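Local coordinates for 6b protein (Agrobacterium vitis, PDB 3AQ2) that disturbs plant cell proliferation as an Agrobacterium toxin of the RolB/RolC family, built on an ADP-ribosylation fold and probably acting on host miRNA machinery, at residues R12-I17 against I197-S202; R82-N87 against F133-L138; T66-D71 against F91-T96. One frame throughout, in Å; residues are numbered along the deposited sequence.

Contact 1: residues R12-I17 against I197-S202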
loop_
_atom_site.group_PDB
_atom_site.type_symbol
_atom_site.label_atom_id
_atom_site.label_comp_id
_atom_site.label_asym_id
_atom_site.label_seq_id
_atom_site.Cartn_x
_atom_site.Cartn_y
_atom_site.Cartn_z
ATOM N N ARG A 12 -5.082 2.592 -11.666
ATOM C CA ARG A 12 -4.154 2.714 -12.790
ATOM C C ARG A 12 -3.338 1.429 -12.842
ATOM O O ARG A 12 -2.533 1.156 -11.943
ATOM C CB ARG A 12 -3.207 3.908 -12.644
ATOM C CG ARG A 12 -3.780 5.339 -12.731
ATOM C CD ARG A 12 -5.208 5.483 -13.181
ATOM N NE ARG A 12 -5.522 6.902 -13.377
ATOM C CZ ARG A 12 -6.749 7.418 -13.318
ATOM N NH1 ARG A 12 -7.801 6.642 -13.062
ATOM N NH2 ARG A 12 -6.921 8.724 -13.504
ATOM N N ASP A 13 -3.560 0.633 -13.887
ATOM C CA ASP A 13 -2.797 -0.598 -14.049
ATOM C C ASP A 13 -1.520 -0.283 -14.824
ATOM O O ASP A 13 -1.553 -0.092 -16.048
ATOM C CB ASP A 13 -3.634 -1.659 -14.764
ATOM C CG ASP A 13 -2.931 -3.010 -14.866
ATOM O OD1 ASP A 13 -1.753 -3.139 -14.465
ATOM O OD2 ASP A 13 -3.579 -3.960 -15.375
ATOM N N LEU A 14 -0.406 -0.197 -14.094
ATOM C CA LEU A 14 0.866 0.221 -14.675
ATOM C C LEU A 14 1.807 -0.968 -14.905
ATOM O O LEU A 14 3.012 -0.778 -15.103
ATOM C CB LEU A 14 1.546 1.277 -13.786
ATOM C CG LEU A 14 0.675 2.497 -13.476
ATOM C CD1 LEU A 14 1.408 3.474 -12.545
ATOM C CD2 LEU A 14 0.216 3.184 -14.764
ATOM N N ARG A 15 1.257 -2.187 -14.907
ATOM C CA ARG A 15 2.093 -3.393 -15.041
ATOM C C ARG A 15 2.876 -3.493 -16.354
ATOM O O ARG A 15 3.865 -4.223 -16.417
ATOM C CB ARG A 15 1.275 -4.671 -14.821
ATOM C CG ARG A 15 0.888 -4.910 -13.375
ATOM C CD ARG A 15 0.020 -6.147 -13.248
ATOM N NE ARG A 15 -1.312 -5.921 -13.803
ATOM C CZ ARG A 15 -2.264 -6.849 -13.876
ATOM N NH1 ARG A 15 -2.028 -8.081 -13.440
ATOM N NH2 ARG A 15 -3.446 -6.548 -14.394
ATOM N N ARG A 16 2.432 -2.780 -17.388
ATOM C CA ARG A 16 3.132 -2.780 -18.682
ATOM C C ARG A 16 3.975 -1.526 -18.861
ATOM O O ARG A 16 4.504 -1.274 -19.947
ATOM C CB ARG A 16 2.145 -2.983 -19.836
ATOM C CG ARG A 16 1.347 -4.252 -19.654
ATOM C CD ARG A 16 0.726 -4.782 -20.927
ATOM N NE ARG A 16 0.101 -6.081 -20.665
ATOM C CZ ARG A 16 0.756 -7.242 -20.600
ATOM N NH1 ARG A 16 2.068 -7.297 -20.793
ATOM N NH2 ARG A 16 0.089 -8.362 -20.348
ATOM N N ILE A 17 4.111 -0.754 -17.780
ATOM C CA ILE A 17 5.024 0.387 -17.769
ATOM C C ILE A 17 6.256 -0.037 -16.969
ATOM O O ILE A 17 6.249 -0.031 -15.724
ATOM C CB ILE A 17 4.389 1.673 -17.163
ATOM C CG1 ILE A 17 3.078 2.043 -17.870
ATOM C CG2 ILE A 17 5.371 2.839 -17.262
ATOM C CD1 ILE A 17 3.213 2.326 -19.336
ATOM N N ILE A 197 -7.038 1.574 -3.984
ATOM C CA ILE A 197 -5.717 1.394 -4.569
ATOM C C ILE A 197 -5.531 2.461 -5.637
ATOM O O ILE A 197 -6.382 2.610 -6.512
ATOM C CB ILE A 197 -5.574 -0.032 -5.184
ATOM C CG1 ILE A 197 -5.915 -1.125 -4.145
ATOM C CG2 ILE A 197 -4.160 -0.229 -5.774
ATOM C CD1 ILE A 197 -5.074 -1.083 -2.852
ATOM N N VAL A 198 -4.439 3.221 -5.554
ATOM C CA VAL A 198 -4.170 4.252 -6.553
ATOM C C VAL A 198 -3.707 3.608 -7.864
ATOM O O VAL A 198 -4.249 3.895 -8.940
ATOM C CB VAL A 198 -3.133 5.275 -6.058
ATOM C CG1 VAL A 198 -2.838 6.310 -7.159
ATOM C CG2 VAL A 198 -3.638 5.950 -4.781
ATOM N N ALA A 199 -2.718 2.731 -7.754
ATOM C CA ALA A 199 -2.131 2.082 -8.922
ATOM C C ALA A 199 -1.553 0.725 -8.545
ATOM O O ALA A 199 -1.314 0.446 -7.365
ATOM C CB ALA A 199 -1.038 2.968 -9.523
ATOM N N LEU A 200 -1.324 -0.115 -9.551
ATOM C CA LEU A 200 -0.552 -1.348 -9.354
ATOM C C LEU A 200 0.513 -1.431 -10.444
ATOM O O LEU A 200 0.380 -0.813 -11.506
ATOM C CB LEU A 200 -1.444 -2.599 -9.356
ATOM C CG LEU A 200 -2.110 -3.051 -10.667
ATOM C CD1 LEU A 200 -2.294 -4.567 -10.683
ATOM C CD2 LEU A 200 -3.469 -2.355 -10.888
ATOM N N GLY A 201 1.583 -2.171 -10.174
ATOM C CA GLY A 201 2.640 -2.274 -11.171
ATOM C C GLY A 201 3.599 -3.388 -10.845
ATOM O O GLY A 201 3.382 -4.160 -9.902
ATOM N N SER A 202 4.642 -3.470 -11.666
ATOM C CA SER A 202 5.702 -4.465 -11.521
ATOM C C SER A 202 6.964 -3.848 -10.910
ATOM O O SER A 202 7.228 -2.653 -11.089
ATOM C CB SER A 202 6.033 -5.038 -12.896
ATOM O OG SER A 202 7.152 -5.910 -12.819
HETATM O O HOH W 1 5.181 -1.299 -13.352
#
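R12 pairs with A199 and D13 with L200 where edge strand 12-13 runs parallel to the inner strand 199-202, held by three backbone hydrogen bonds. R12 N donates to V198 O almost straight, at 176°; R12 O accepts from L200 N at 3.0 Å, and L14 N reaches L200 O at 2.8 Å. A type I turn runs from L14 to I17, where a water takes the S202 N-H and is hydrogen-bonded to L14 O.

On one face L200 is the apolar cushion: with CG between its backbone N and carbonyl carbon (chi1 70°), CD2 lies 3.7 Å from D13 CA and CD1 rests over a face of the R15 guanidinium, 3.5 Å from R15 NE. R15 and D13 form a side-on salt bridge, R15 NE to D13 OD1 and R15 NH2 to D13 OD2, the latter 2.8 Å. D13 OD1 also closes an Asx turn with R15 N; R15 N and R15 NE arrive from opposite carboxylate faces and would hold it in place.

Facing the other way, small A199 meets L14 CD1 at 3.9 Å. L14 continues onto L23 and L27 of helix 20-38, the R12 guanidinium bonds Q10 O and D33 (a salt bridge) of that helix, and strand 133-137 flanks 199-202.

Contact 2: residues R82-N87 against F133-L138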
loop_
_atom_site.group_PDB
_atom_site.type_symbol
_atom_site.label_atom_id
_atom_site.label_comp_id
_atom_site.label_asym_id
_atom_site.label_seq_id
_atom_site.Cartn_x
_atom_site.Cartn_y
_atom_site.Cartn_z
ATOM N N ARG A 82 -10.271 -3.409 -5.389
ATOM C CA ARG A 82 -10.116 -2.418 -4.322
ATOM C C ARG A 82 -9.911 -3.090 -2.967
ATOM O O ARG A 82 -10.648 -2.832 -2.008
ATOM C CB ARG A 82 -11.318 -1.473 -4.288
ATOM C CG ARG A 82 -10.933 -0.047 -3.997
ATOM C CD ARG A 82 -12.146 0.867 -3.988
ATOM N NE ARG A 82 -12.900 0.801 -5.233
ATOM C CZ ARG A 82 -14.101 0.245 -5.355
ATOM N NH1 ARG A 82 -14.702 -0.301 -4.303
ATOM N NH2 ARG A 82 -14.707 0.234 -6.534
ATOM N N LEU A 83 -8.916 -3.972 -2.907
ATOM C CA LEU A 83 -8.567 -4.673 -1.675
ATOM C C LEU A 83 -7.128 -4.403 -1.285
ATOM O O LEU A 83 -6.273 -4.163 -2.139
ATOM C CB LEU A 83 -8.763 -6.181 -1.826
ATOM C CG LEU A 83 -10.164 -6.662 -2.212
ATOM C CD1 LEU A 83 -10.161 -8.131 -2.621
ATOM C CD2 LEU A 83 -11.148 -6.413 -1.073
ATOM N N LEU A 84 -6.873 -4.451 0.016
ATOM C CA LEU A 84 -5.514 -4.400 0.520
ATOM C C LEU A 84 -5.281 -5.641 1.396
ATOM O O LEU A 84 -6.109 -5.945 2.255
ATOM C CB LEU A 84 -5.320 -3.122 1.319
ATOM C CG LEU A 84 -3.875 -2.759 1.666
ATOM C CD1 LEU A 84 -3.092 -2.317 0.413
ATOM C CD2 LEU A 84 -3.861 -1.689 2.728
ATOM N N PRO A 85 -4.165 -6.370 1.163
ATOM C CA PRO A 85 -3.874 -7.568 1.960
ATOM C C PRO A 85 -3.104 -7.251 3.236
ATOM O O PRO A 85 -2.386 -6.248 3.303
ATOM C CB PRO A 85 -2.958 -8.378 1.041
ATOM C CG PRO A 85 -2.184 -7.342 0.288
ATOM C CD PRO A 85 -3.124 -6.127 0.139
ATOM N N SER A 86 -3.249 -8.107 4.243
ATOM C CA SER A 86 -2.276 -8.114 5.325
ATOM C C SER A 86 -0.988 -8.750 4.792
ATOM O O SER A 86 -1.018 -9.584 3.868
ATOM C CB SER A 86 -2.788 -8.911 6.527
ATOM O OG SER A 86 -3.012 -10.258 6.142
ATOM N N ASN A 87 0.141 -8.333 5.357
ATOM C CA ASN A 87 1.430 -8.959 5.054
ATOM C C ASN A 87 2.222 -9.249 6.330
ATOM O O ASN A 87 3.442 -9.419 6.302
ATOM C CB ASN A 87 2.249 -8.112 4.066
ATOM C CG ASN A 87 2.431 -6.689 4.530
ATOM O OD1 ASN A 87 2.146 -6.360 5.690
ATOM N ND2 ASN A 87 2.922 -5.827 3.627
ATOM N N PHE A 133 5.748 -7.470 -7.493
ATOM C CA PHE A 133 4.770 -6.468 -7.930
ATOM C C PHE A 133 4.419 -5.539 -6.773
ATOM O O PHE A 133 4.899 -5.735 -5.658
ATOM C CB PHE A 133 3.518 -7.164 -8.490
ATOM C CG PHE A 133 3.772 -7.829 -9.811
ATOM C CD1 PHE A 133 4.539 -8.993 -9.875
ATOM C CD2 PHE A 133 3.328 -7.247 -11.000
ATOM C CE1 PHE A 133 4.841 -9.589 -11.113
ATOM C CE2 PHE A 133 3.623 -7.838 -12.241
ATOM C CZ PHE A 133 4.374 -9.018 -12.290
ATOM N N PHE A 134 3.618 -4.512 -7.030
ATOM C CA PHE A 134 3.279 -3.586 -5.945
ATOM C C PHE A 134 1.893 -3.005 -6.107
ATOM O O PHE A 134 1.355 -2.918 -7.216
ATOM C CB PHE A 134 4.300 -2.431 -5.859
ATOM C CG PHE A 134 4.264 -1.491 -7.051
ATOM C CD1 PHE A 134 3.390 -0.392 -7.072
ATOM C CD2 PHE A 134 5.094 -1.709 -8.153
ATOM C CE1 PHE A 134 3.336 0.482 -8.179
ATOM C CE2 PHE A 134 5.061 -0.835 -9.269
ATOM C CZ PHE A 134 4.185 0.251 -9.288
ATOM N N LEU A 135 1.350 -2.587 -4.971
ATOM C CA LEU A 135 0.164 -1.747 -4.893
ATOM C C LEU A 135 0.638 -0.387 -4.383
ATOM O O LEU A 135 1.323 -0.305 -3.365
ATOM C CB LEU A 135 -0.837 -2.354 -3.896
ATOM C CG LEU A 135 -1.296 -3.786 -4.214
ATOM C CD1 LEU A 135 -2.101 -4.359 -3.055
ATOM C CD2 LEU A 135 -2.090 -3.800 -5.503
ATOM N N ALA A 136 0.303 0.676 -5.103
ATOM C CA ALA A 136 0.603 2.033 -4.657
ATOM C C ALA A 136 -0.634 2.607 -3.977
ATOM O O ALA A 136 -1.737 2.589 -4.542
ATOM C CB ALA A 136 1.044 2.890 -5.844
ATOM N N ILE A 137 -0.449 3.109 -2.755
ATOM C CA ILE A 137 -1.568 3.591 -1.957
ATOM C C ILE A 137 -1.296 4.945 -1.334
ATOM O O ILE A 137 -0.137 5.367 -1.212
ATOM C CB ILE A 137 -1.918 2.611 -0.797
ATOM C CG1 ILE A 137 -0.725 2.451 0.172
ATOM C CG2 ILE A 137 -2.455 1.265 -1.349
ATOM C CD1 ILE A 137 -1.132 1.813 1.512
ATOM N N LEU A 138 -2.379 5.624 -0.972
ATOM C CA LEU A 138 -2.321 6.712 -0.010
ATOM C C LEU A 138 -2.810 6.130 1.311
ATOM O O LEU A 138 -3.834 5.431 1.364
ATOM C CB LEU A 138 -3.193 7.877 -0.471
ATOM C CG LEU A 138 -2.568 8.591 -1.673
ATOM C CD1 LEU A 138 -3.613 9.402 -2.410
ATOM C CD2 LEU A 138 -1.393 9.482 -1.251
#
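L84 and L135 lie alongside each other, running in opposite senses, methyl beside methyl, with L84 CD1 4.1 Å from L135 CD1. The same L84 methyl also meets I137 CG2 at 4.0 Å, but there the two side chains are roughly perpendicular. One branch of L84 therefore serves two neighbours on the same face of strand 133-137, where L135 and I137, two residues apart, both point toward segment 82-87. P85 approaches differently: L135 meets the proline ring end-on at its CD carbon, P85 CD lying 3.8 Å from L135 CD1.

L135 CD1 is thus shared by the leucine and the proline. With chi1 at -58°, L135 CG stands opposite its own carbonyl carbon, and an extended second torsion carries CD1 out to this meeting point. L84, with CG opposite its backbone N (chi1 -167°), brings CD1 across to both partners. Branched aliphatic residues suit such a place, since the backbones are well separated, with strand axes 9.7 Å apart at closest approach and directions differing by 120°, and methyl groups must bridge the interval; the compact proline ring adds a rigid apolar surface.

The contact packs the two-stranded sheet of 83-85 and 192-194 against the inner strand 133-137 of the four-stranded sheet. L84 also touches V68 of strand 66-70, and C78 of helix 72-81 packs on both P85 and L135.

Contact 3: residues T66-D71 against F91-T96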
loop_
_atom_site.group_PDB
_atom_site.type_symbol
_atom_site.label_atom_id
_atom_site.label_comp_id
_atom_site.label_asym_id
_atom_site.label_seq_id
_atom_site.Cartn_x
_atom_site.Cartn_y
_atom_site.Cartn_z
ATOM N N THR A 66 2.750 5.549 -0.916
ATOM C CA THR A 66 3.586 4.483 -0.346
ATOM C C THR A 66 3.212 3.159 -1.006
ATOM O O THR A 66 2.202 3.075 -1.728
ATOM C CB THR A 66 3.501 4.407 1.194
ATOM O OG1 THR A 66 2.132 4.285 1.601
ATOM C CG2 THR A 66 4.117 5.676 1.826
ATOM N N TYR A 67 4.012 2.133 -0.749
ATOM C CA TYR A 67 3.955 0.897 -1.536
ATOM C C TYR A 67 3.753 -0.324 -0.666
ATOM O O TYR A 67 4.406 -0.473 0.374
ATOM C CB TYR A 67 5.224 0.772 -2.407
ATOM C CG TYR A 67 5.381 1.999 -3.282
ATOM C CD1 TYR A 67 6.145 3.092 -2.871
ATOM C CD2 TYR A 67 4.712 2.082 -4.500
ATOM C CE1 TYR A 67 6.243 4.236 -3.673
ATOM C CE2 TYR A 67 4.807 3.215 -5.301
ATOM C CZ TYR A 67 5.565 4.283 -4.883
ATOM O OH TYR A 67 5.670 5.402 -5.688
ATOM N N VAL A 68 2.827 -1.182 -1.086
ATOM C CA VAL A 68 2.635 -2.485 -0.448
ATOM C C VAL A 68 3.051 -3.518 -1.492
ATOM O O VAL A 68 2.427 -3.645 -2.539
ATOM C CB VAL A 68 1.180 -2.720 0.039
ATOM C CG1 VAL A 68 1.021 -4.130 0.579
ATOM C CG2 VAL A 68 0.812 -1.690 1.116
ATOM N N TYR A 69 4.141 -4.225 -1.203
ATOM C CA TYR A 69 4.705 -5.179 -2.150
ATOM C C TYR A 69 3.960 -6.514 -2.125
ATOM O O TYR A 69 3.575 -7.009 -1.057
ATOM C CB TYR A 69 6.214 -5.324 -1.905
ATOM C CG TYR A 69 6.920 -4.044 -2.284
ATOM C CD1 TYR A 69 7.209 -3.058 -1.327
ATOM C CD2 TYR A 69 7.218 -3.776 -3.622
ATOM C CE1 TYR A 69 7.828 -1.860 -1.699
ATOM C CE2 TYR A 69 7.837 -2.580 -4.002
ATOM C CZ TYR A 69 8.138 -1.633 -3.046
ATOM O OH TYR A 69 8.733 -0.459 -3.459
ATOM N N VAL A 70 3.731 -7.074 -3.314
ATOM C CA VAL A 70 2.881 -8.268 -3.470
ATOM C C VAL A 70 3.365 -9.117 -4.657
ATOM O O VAL A 70 4.225 -8.685 -5.431
ATOM C CB VAL A 70 1.385 -7.886 -3.707
ATOM C CG1 VAL A 70 0.810 -7.117 -2.519
ATOM C CG2 VAL A 70 1.232 -7.056 -4.989
ATOM N N ASP A 71 2.816 -10.321 -4.786
ATOM C CA ASP A 71 3.035 -11.153 -5.972
ATOM C C ASP A 71 2.034 -10.756 -7.076
ATOM O O ASP A 71 1.106 -9.985 -6.812
ATOM C CB ASP A 71 2.845 -12.605 -5.585
ATOM C CG ASP A 71 1.461 -12.863 -5.069
ATOM O OD1 ASP A 71 1.204 -12.561 -3.883
ATOM O OD2 ASP A 71 0.626 -13.340 -5.863
ATOM N N PHE A 91 -3.353 -9.064 11.504
ATOM C CA PHE A 91 -3.995 -8.262 10.452
ATOM C C PHE A 91 -3.233 -6.994 10.078
ATOM O O PHE A 91 -3.829 -5.979 9.725
ATOM C CB PHE A 91 -5.451 -7.938 10.816
ATOM C CG PHE A 91 -6.225 -9.130 11.292
ATOM C CD1 PHE A 91 -6.534 -9.283 12.639
ATOM C CD2 PHE A 91 -6.625 -10.115 10.393
ATOM C CE1 PHE A 91 -7.254 -10.392 13.084
ATOM C CE2 PHE A 91 -7.345 -11.231 10.827
ATOM C CZ PHE A 91 -7.656 -11.370 12.180
ATOM N N GLY A 92 -1.907 -7.075 10.127
ATOM C CA GLY A 92 -1.066 -5.920 9.839
ATOM C C GLY A 92 -0.798 -5.768 8.364
ATOM O O GLY A 92 -0.562 -6.755 7.664
ATOM N N THR A 93 -0.816 -4.524 7.892
ATOM C CA THR A 93 -0.329 -4.216 6.551
ATOM C C THR A 93 0.804 -3.202 6.649
ATOM O O THR A 93 0.603 -2.072 7.120
ATOM C CB THR A 93 -1.436 -3.648 5.641
ATOM O OG1 THR A 93 -2.537 -4.571 5.591
ATOM C CG2 THR A 93 -0.883 -3.408 4.220
ATOM N N VAL A 94 1.983 -3.624 6.201
ATOM C CA VAL A 94 3.172 -2.791 6.224
ATOM C C VAL A 94 3.400 -2.195 4.833
ATOM O O VAL A 94 3.444 -2.921 3.819
ATOM C CB VAL A 94 4.420 -3.598 6.687
ATOM C CG1 VAL A 94 5.691 -2.777 6.564
ATOM C CG2 VAL A 94 4.242 -4.104 8.118
ATOM N N ALA A 95 3.524 -0.869 4.797
ATOM C CA ALA A 95 3.809 -0.137 3.567
ATOM C C ALA A 95 5.102 0.646 3.733
ATOM O O ALA A 95 5.504 0.950 4.847
ATOM C CB ALA A 95 2.646 0.793 3.220
ATOM N N THR A 96 5.760 0.961 2.624
ATOM C CA THR A 96 6.983 1.757 2.696
ATOM C C THR A 96 7.012 2.864 1.657
ATOM O O THR A 96 6.417 2.729 0.588
ATOM C CB THR A 96 8.256 0.862 2.558
ATOM O OG1 THR A 96 9.439 1.679 2.692
ATOM C CG2 THR A 96 8.284 0.094 1.209
HETATM O O HOH W 2 5.110 -3.799 1.594
#
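T66 begins the crossing of strands 66-70 and 93-96, which join two sheets of the ADP-ribosylation fold through a single antiparallel bridge. Its CB sits 3.4 Å from T96 O, and its OG1 lies near the A95 methyl; a small beta-branched residue fits this close passage.

Y67 makes the bridge itself. It forms a hydrogen-bonded pair with T96: Y67 N donates to T96 O at 2.8 Å, and T96 N returns a bond to Y67 O at 3.0 Å. The same Y67 O also receives a CA-H...O contact from A95. Both amide donors stand tilted from the plane of the carbonyl they meet, by 25° at T96 O and 17° at Y67 O. The strands run 126° apart, and this single bridge is all that pairs them.

V68 CG2, anti to the carbonyl carbon, packs on A95 CB at 3.7 Å and on T93 CG2 at 3.9 Å, the V68 and T93 side chains lying nearly perpendicular. T93 OG1 is bonded to P85 O, consistent with its methyl being the branch that faces V68, while A95 is small enough to lie close against the valine. L84 of strand 83-85 touches T93 as well.

At Y69 direct backbone pairing has given way to a water, which accepts from Y69 N and donates to V94 O, bridging the opening wedge. The Y69 hydroxyl is bonded to M98 O, and T96 OG1 to G157 O and M98 N. With its hydroxyl committed there, T96 places CG2 between its backbone N and carbonyl carbon, and this methyl meets the Y69 ring edge-on, in the ring plane, 3.5 Å from Y69 CE1.

Contacts 1 and 2 are joined through one sheet: strands 199-202 and 133-137 are neighbours, with A199 O 2.8 Å from A136 N and G201 O 2.9 Å from F134 N, both probable hydrogen bonds. Strand 133-137 pairs on its other edge with 66-70, where F133 N lies 2.8 Å from V70 O, so contact 3 continues the series. Contacts 2 and 3 have centres about 6 Å apart, and N87 OD1 reaches V94 N at 2.8 Å, tying the segment after strand 83-85 to strand 93-96. Contacts 1 and 3 do not touch; their nearest atoms are about 6 Å apart, and together they mark the two outer edges of the four-stranded sheet.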